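Local structure of FrnE protein (Deinococcus radiodurans, 5CO3) at residues A[90-94]-A[95-99]; A[181-185]-A[186-190]. The protein is a cytoplasmic disulfide oxidoreductase with a DsbA-like thioredoxin fold that probably makes, breaks or rearranges disulfide bonds through a CxxC pair. All blocks are in the same frame, centred on the assembly; numbering follows the deposited sequence.

Contact 1: A[90-94]-A[95-99]; sequences QTAAQ and EGLEY
Ala92 lies under the ring of Tyr99. The Ala92 CB methyl makes a CH-pi contact over one ring face, 3.5 Å from the ring centroid. It is shifted toward the rim, closest to Tyr99 CE2 at 3.3 Å. CG of Tyr99 stands beside its backbone N (chi1 -74°), which lets the ring reach back over the helix end. Leu97 adds an apolar contact, its CB 3.8 Å from Ala92 CB.

Two backbone bonds form a Schellman motif. Leu97 N bonds to Ala92 O at 2.9 Å, and Gly96 N bonds to Ala93 O at 3.0 Å. The second of these also closes a type I beta turn from Ala93 to Gly96. Glu95 N is an additional donor to Ala92 O, and it comes from the opposite face of the carbonyl plane to Leu97 N. Gly96 has the positive phi (79°) that turns the chain out of the helix. Ala93 CA adds a CH...O contact to Leu97 O.

The polar part is at Glu95. Its chain is bent at chi2 (-64°) and folds back beside the helix. One water donates to Glu95 OE2 at 2.6 Å and to Thr91 O at 2.9 Å. Glu95 OE2 also forms a salt bridge with Arg31.

Tyr99 OH bonds to Pro23 O, between Cys22 and Cys25 of the CxxC sequence. With an alanine here instead of Tyr99, the Ala92 methyl would probably lose its ring cover and Pro23 O its hydroxyl partner.

The turn closes helix 78-93 against helix 23-38, where Leu97 and Tyr99 both touch Tyr26.

Contact 2: A[181-185]-A[186-190]; sequences AQAQQ and LGITG
Ala183 O accepts a hydrogen bond from Ile188 N at 2.8 Å, as the chain turns out of the helix at Gly187 with a positive phi of 83°, a backbone shape that suits a residue without a CB. Gly187 N bonds to Gln184 O at 3.0 Å. Leu186 N still makes a helical bond to Gln182 O, 2.9 Å long.

Two apolar side chains meet across the turn, with Ala183 CB 3.9 Å from Ile188 CB. The Ile188 branch point also rests on the acceptor carbonyl, with CB 3.5 Å from Ala183 O. Ile188 CG1 stands beside its backbone N (chi1 -59°), and this brings CD1 back alongside Ala183 CA. CB and CG1 of Ile188 thus lie against the same carbonyl oxygen that its backbone N holds.

Gln182 and Leu186 are one helical turn apart. Their side chains lie side by side and point the same way, with Gln182 CG 4.2 Å from Leu186 CD1. Leu186 CB and CG also pass close to Gln182 O. A chi1 of -169° at Gln182 sets its CG beside that leucine methyl.

Gln182, Ala183, Leu186 and Ile188 all touch Trp17 of strand 12-18. Phe52 is a second aromatic partner of Ala183 and Ile188. The arrangement is a Schellman motif, made by the bonds from Ile188 N to Ala183 O and from Gly187 N to Gln184 O, with Ala183 and Ile188 as its apolar pair. It ends helix 173-186 and leads into strand 193-196 of the thioredoxin-type sheet.

Contact 1 precedes contact 2 in the chain. Their centres are 28 Å apart, on opposite sides of the chain's centre, and their nearest atoms are about 14 Å apart. Both belong to the DsbA-like thioredoxin domain, and both are Schellman turns after a helix. Contact 1 ends helix 78-93 and packs on helix 23-38, at whose start the CxxC sequence lies. Contact 2 ends helix 173-186 and packs on strand 12-18, in the middle of the four-stranded sheet. The strand and the CxxC helix follow one another in the chain. The two turns therefore pack on successive elements of the thioredoxin-type core.

Contact 1: A[90-94]-A[95-99]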
ATOM      1  N   GLN A  90      -0.247  19.349  -0.244  1.00 27.21           N
ATOM      2  CA  GLN A  90      -0.919  19.954   0.915  1.00 29.35           C
ATOM      3  C   GLN A  90      -1.742  18.937   1.691  1.00 30.19           C
ATOM      4  O   GLN A  90      -1.721  18.932   2.921  1.00 29.93           O
ATOM      5  CB  GLN A  90      -1.796  21.109   0.468  1.00 35.48           C
ATOM      6  CG  GLN A  90      -0.960  22.291   0.058  1.00 50.05           C
ATOM      7  CD  GLN A  90      -1.779  23.382  -0.553  1.00 70.99           C
ATOM      8  OE1 GLN A  90      -2.721  23.881   0.065  1.00 81.67           O
ATOM      9  NE2 GLN A  90      -1.439  23.759  -1.781  1.00 71.67           N
ATOM     10  N   THR A  91      -2.438  18.057   0.974  1.00 28.53           N
ATOM     11  CA  THR A  91      -3.195  16.989   1.623  1.00 27.62           C
ATOM     12  C   THR A  91      -2.254  16.103   2.450  1.00 26.46           C
ATOM     13  O   THR A  91      -2.541  15.762   3.614  1.00 26.06           O
ATOM     14  CB  THR A  91      -3.971  16.145   0.581  1.00 28.01           C
ATOM     15  OG1 THR A  91      -4.883  16.993  -0.127  1.00 29.90           O
ATOM     16  CG2 THR A  91      -4.772  15.053   1.278  1.00 27.91           C
ATOM     17  N   ALA A  92      -1.103  15.778   1.880  1.00 24.80           N
ATOM     18  CA  ALA A  92      -0.143  14.936   2.574  1.00 25.00           C
ATOM     19  C   ALA A  92       0.416  15.624   3.825  1.00 25.58           C
ATOM     20  O   ALA A  92       0.714  14.961   4.825  1.00 25.46           O
ATOM     21  CB  ALA A  92       1.001  14.533   1.615  1.00 23.14           C
ATOM     22  N   ALA A  93       0.550  16.949   3.789  1.00 23.57           N
ATOM     23  CA  ALA A  93       1.142  17.647   4.920  1.00 28.93           C
ATOM     24  C   ALA A  93       0.274  17.457   6.152  1.00 24.46           C
ATOM     25  O   ALA A  93       0.777  17.410   7.276  1.00 27.52           O
ATOM     26  CB  ALA A  93       1.325  19.139   4.615  1.00 30.39           C
ATOM     27  N   GLN A  94      -1.034  17.333   5.935  1.00 28.93           N
ATOM     28  CA  GLN A  94      -1.980  17.139   7.037  1.00 31.50           C
ATOM     29  C   GLN A  94      -1.855  15.746   7.663  1.00 33.86           C
ATOM     30  O   GLN A  94      -2.323  15.516   8.776  1.00 32.26           O
ATOM     31  CB  GLN A  94      -3.414  17.368   6.557  1.00 29.27           C
ATOM     32  CG  GLN A  94      -3.700  18.801   6.155  1.00 34.35           C
ATOM     33  CD  GLN A  94      -3.448  19.782   7.284  1.00 39.91           C
ATOM     34  OE1 GLN A  94      -2.482  20.542   7.247  1.00 48.15           O
ATOM     35  NE2 GLN A  94      -4.325  19.781   8.291  1.00 42.25           N
ATOM     36  N   GLU A  95      -1.214  14.828   6.947  1.00 29.67           N
ATOM     37  CA  GLU A  95      -0.929  13.491   7.459  1.00 30.06           C
ATOM     38  C   GLU A  95       0.473  13.408   8.043  1.00 28.30           C
ATOM     39  O   GLU A  95       0.933  12.329   8.406  1.00 33.84           O
ATOM     40  CB  GLU A  95      -1.066  12.441   6.352  1.00 28.43           C
ATOM     41  CG  GLU A  95      -2.378  12.474   5.616  1.00 28.52           C
ATOM     42  CD  GLU A  95      -3.570  12.155   6.506  1.00 29.52           C
ATOM     43  OE1 GLU A  95      -3.394  11.446   7.524  1.00 30.81           O
ATOM     44  OE2 GLU A  95      -4.677  12.623   6.178  1.00 31.76           O
ATOM     45  N   GLY A  96       1.160  14.543   8.098  1.00 25.32           N
ATOM     46  CA  GLY A  96       2.538  14.578   8.556  1.00 23.77           C
ATOM     47  C   GLY A  96       3.551  14.127   7.509  1.00 29.40           C
ATOM     48  O   GLY A  96       4.631  13.666   7.870  1.00 31.36           O
ATOM     49  N   LEU A  97       3.197  14.245   6.224  1.00 23.41           N
ATOM     50  CA  LEU A  97       4.076  13.867   5.123  1.00 24.64           C
ATOM     51  C   LEU A  97       4.578  15.106   4.398  1.00 27.54           C
ATOM     52  O   LEU A  97       3.782  15.945   3.989  1.00 26.05           O
ATOM     53  CB  LEU A  97       3.351  12.956   4.123  1.00 24.41           C
ATOM     54  CG  LEU A  97       2.751  11.664   4.682  1.00 23.88           C
ATOM     55  CD1 LEU A  97       1.817  11.029   3.664  1.00 23.75           C
ATOM     56  CD2 LEU A  97       3.863  10.683   5.083  1.00 25.33           C
ATOM     57  N   GLU A  98       5.889  15.212   4.226  1.00 22.73           N
ATOM     58  CA  GLU A  98       6.449  16.344   3.499  1.00 25.39           C
ATOM     59  C   GLU A  98       6.937  15.865   2.143  1.00 23.93           C
ATOM     60  O   GLU A  98       8.044  15.343   2.013  1.00 25.36           O
ATOM     61  CB  GLU A  98       7.578  16.993   4.291  1.00 29.32           C
ATOM     62  CG  GLU A  98       8.079  18.297   3.695  1.00 30.46           C
ATOM     63  CD  GLU A  98       8.777  19.154   4.721  1.00 52.13           C
ATOM     64  OE1 GLU A  98       9.980  18.934   4.954  1.00 62.83           O
ATOM     65  OE2 GLU A  98       8.117  20.038   5.301  1.00 59.50           O
ATOM     66  N   TYR A  99       6.082  16.022   1.140  1.00 22.80           N
ATOM     67  CA  TYR A  99       6.405  15.581  -0.220  1.00 23.56           C
ATOM     68  C   TYR A  99       7.362  16.532  -0.932  1.00 25.37           C
ATOM     69  O   TYR A  99       7.371  17.749  -0.683  1.00 22.69           O
ATOM     70  CB  TYR A  99       5.132  15.447  -1.045  1.00 24.54           C
ATOM     71  CG  TYR A  99       4.251  14.244  -0.727  1.00 21.11           C
ATOM     72  CD1 TYR A  99       4.640  13.262   0.189  1.00 22.81           C
ATOM     73  CD2 TYR A  99       3.021  14.102  -1.358  1.00 22.24           C
ATOM     74  CE1 TYR A  99       3.813  12.164   0.452  1.00 19.77           C
ATOM     75  CE2 TYR A  99       2.204  13.019  -1.118  1.00 20.20           C
ATOM     76  CZ  TYR A  99       2.602  12.050  -0.206  1.00 23.30           C
ATOM     77  OH  TYR A  99       1.772  10.977   0.013  1.00 25.98           O
TER
HETATM   78  O   HOH W   1      -5.004  14.716   4.693  1.00 31.42           O

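Contact 2: A[181-185]-A[186-190]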
ATOM      1  N   ALA A 181      -2.325  -9.621 -10.577  1.00 46.52           N
ATOM      2  CA  ALA A 181      -3.374 -10.398 -11.215  1.00 53.09           C
ATOM      3  C   ALA A 181      -4.599 -10.466 -10.308  1.00 53.55           C
ATOM      4  O   ALA A 181      -5.732 -10.319 -10.764  1.00 50.17           O
ATOM      5  CB  ALA A 181      -2.868 -11.791 -11.552  1.00 50.65           C
ATOM      6  N   GLN A 182      -4.368 -10.665  -9.017  1.00 47.27           N
ATOM      7  CA  GLN A 182      -5.474 -10.765  -8.077  1.00 53.87           C
ATOM      8  C   GLN A 182      -6.265  -9.457  -8.026  1.00 47.11           C
ATOM      9  O   GLN A 182      -7.501  -9.475  -7.993  1.00 48.52           O
ATOM     10  CB  GLN A 182      -4.974 -11.144  -6.685  1.00 46.52           C
ATOM     11  CG  GLN A 182      -6.101 -11.509  -5.735  1.00 63.67           C
ATOM     12  CD  GLN A 182      -5.613 -11.959  -4.374  1.00 59.73           C
ATOM     13  OE1 GLN A 182      -4.424 -11.861  -4.063  1.00 56.61           O
ATOM     14  NE2 GLN A 182      -6.531 -12.461  -3.553  1.00 60.48           N
ATOM     15  N   ALA A 183      -5.560  -8.326  -8.047  1.00 43.54           N
ATOM     16  CA  ALA A 183      -6.216  -7.018  -8.086  1.00 46.44           C
ATOM     17  C   ALA A 183      -7.066  -6.900  -9.346  1.00 49.12           C
ATOM     18  O   ALA A 183      -8.225  -6.481  -9.294  1.00 48.31           O
ATOM     19  CB  ALA A 183      -5.190  -5.889  -8.027  1.00 40.72           C
ATOM     20  N   GLN A 184      -6.483  -7.290 -10.474  1.00 46.64           N
ATOM     21  CA  GLN A 184      -7.183  -7.254 -11.746  1.00 49.83           C
ATOM     22  C   GLN A 184      -8.444  -8.111 -11.692  1.00 51.53           C
ATOM     23  O   GLN A 184      -9.520  -7.670 -12.104  1.00 53.41           O
ATOM     24  CB  GLN A 184      -6.261  -7.721 -12.874  1.00 55.60           C
ATOM     25  CG  GLN A 184      -6.705  -7.282 -14.256  1.00 65.27           C
ATOM     26  CD  GLN A 184      -5.547  -7.187 -15.228  1.00 77.84           C
ATOM     27  OE1 GLN A 184      -4.418  -7.562 -14.904  1.00 83.05           O
ATOM     28  NE2 GLN A 184      -5.817  -6.676 -16.425  1.00 82.24           N
ATOM     29  N   GLN A 185      -8.308  -9.327 -11.168  1.00 52.35           N
ATOM     30  CA  GLN A 185      -9.436 -10.251 -11.058  1.00 58.96           C
ATOM     31  C   GLN A 185     -10.539  -9.662 -10.187  1.00 59.06           C
ATOM     32  O   GLN A 185     -11.726  -9.819 -10.479  1.00 58.99           O
ATOM     33  CB  GLN A 185      -8.979 -11.596 -10.488  1.00 58.92           C
ATOM     34  CG  GLN A 185      -8.066 -12.387 -11.416  1.00 60.49           C
ATOM     35  CD  GLN A 185      -7.211 -13.396 -10.674  1.00 63.86           C
ATOM     36  OE1 GLN A 185      -7.285 -13.515  -9.447  1.00 63.95           O
ATOM     37  NE2 GLN A 185      -6.387 -14.127 -11.414  1.00 65.25           N
ATOM     38  N   LEU A 186     -10.128  -8.974  -9.124  1.00 57.54           N
ATOM     39  CA  LEU A 186     -11.050  -8.330  -8.197  1.00 54.25           C
ATOM     40  C   LEU A 186     -11.650  -7.043  -8.751  1.00 52.72           C
ATOM     41  O   LEU A 186     -12.546  -6.466  -8.142  1.00 56.15           O
ATOM     42  CB  LEU A 186     -10.341  -8.025  -6.877  1.00 55.38           C
ATOM     43  CG  LEU A 186     -10.150  -9.189  -5.909  1.00 50.92           C
ATOM     44  CD1 LEU A 186      -9.169  -8.801  -4.816  1.00 51.13           C
ATOM     45  CD2 LEU A 186     -11.486  -9.590  -5.318  1.00 56.43           C
ATOM     46  N   GLY A 187     -11.145  -6.582  -9.888  1.00 54.33           N
ATOM     47  CA  GLY A 187     -11.639  -5.353 -10.482  1.00 56.78           C
ATOM     48  C   GLY A 187     -11.022  -4.095  -9.892  1.00 55.05           C
ATOM     49  O   GLY A 187     -11.487  -2.984 -10.150  1.00 55.48           O
ATOM     50  N   ILE A 188      -9.972  -4.261  -9.098  1.00 52.50           N
ATOM     51  CA  ILE A 188      -9.240  -3.113  -8.573  1.00 47.48           C
ATOM     52  C   ILE A 188      -8.446  -2.449  -9.696  1.00 45.70           C
ATOM     53  O   ILE A 188      -7.539  -3.055 -10.263  1.00 50.40           O
ATOM     54  CB  ILE A 188      -8.291  -3.522  -7.432  1.00 40.96           C
ATOM     55  CG1 ILE A 188      -9.091  -4.166  -6.293  1.00 49.47           C
ATOM     56  CG2 ILE A 188      -7.481  -2.318  -6.948  1.00 45.57           C
ATOM     57  CD1 ILE A 188      -8.236  -4.812  -5.236  1.00 54.69           C
ATOM     58  N   THR A 189      -8.790  -1.203 -10.018  1.00 46.52           N
ATOM     59  CA  THR A 189      -8.119  -0.487 -11.105  1.00 50.66           C
ATOM     60  C   THR A 189      -7.437   0.792 -10.616  1.00 50.15           C
ATOM     61  O   THR A 189      -6.826   1.524 -11.401  1.00 49.66           O
ATOM     62  CB  THR A 189      -9.105  -0.131 -12.239  1.00 52.15           C
ATOM     63  OG1 THR A 189     -10.131   0.729 -11.729  1.00 56.07           O
ATOM     64  CG2 THR A 189      -9.750  -1.388 -12.800  1.00 59.18           C
ATOM     65  N   GLY A 190      -7.540   1.053  -9.317  1.00 43.22           N
ATOM     66  CA  GLY A 190      -6.907   2.212  -8.724  1.00 40.24           C
ATOM     67  C   GLY A 190      -6.493   1.943  -7.291  1.00 35.70           C
ATOM     68  O   GLY A 190      -7.066   1.076  -6.626  1.00 37.19           O
TER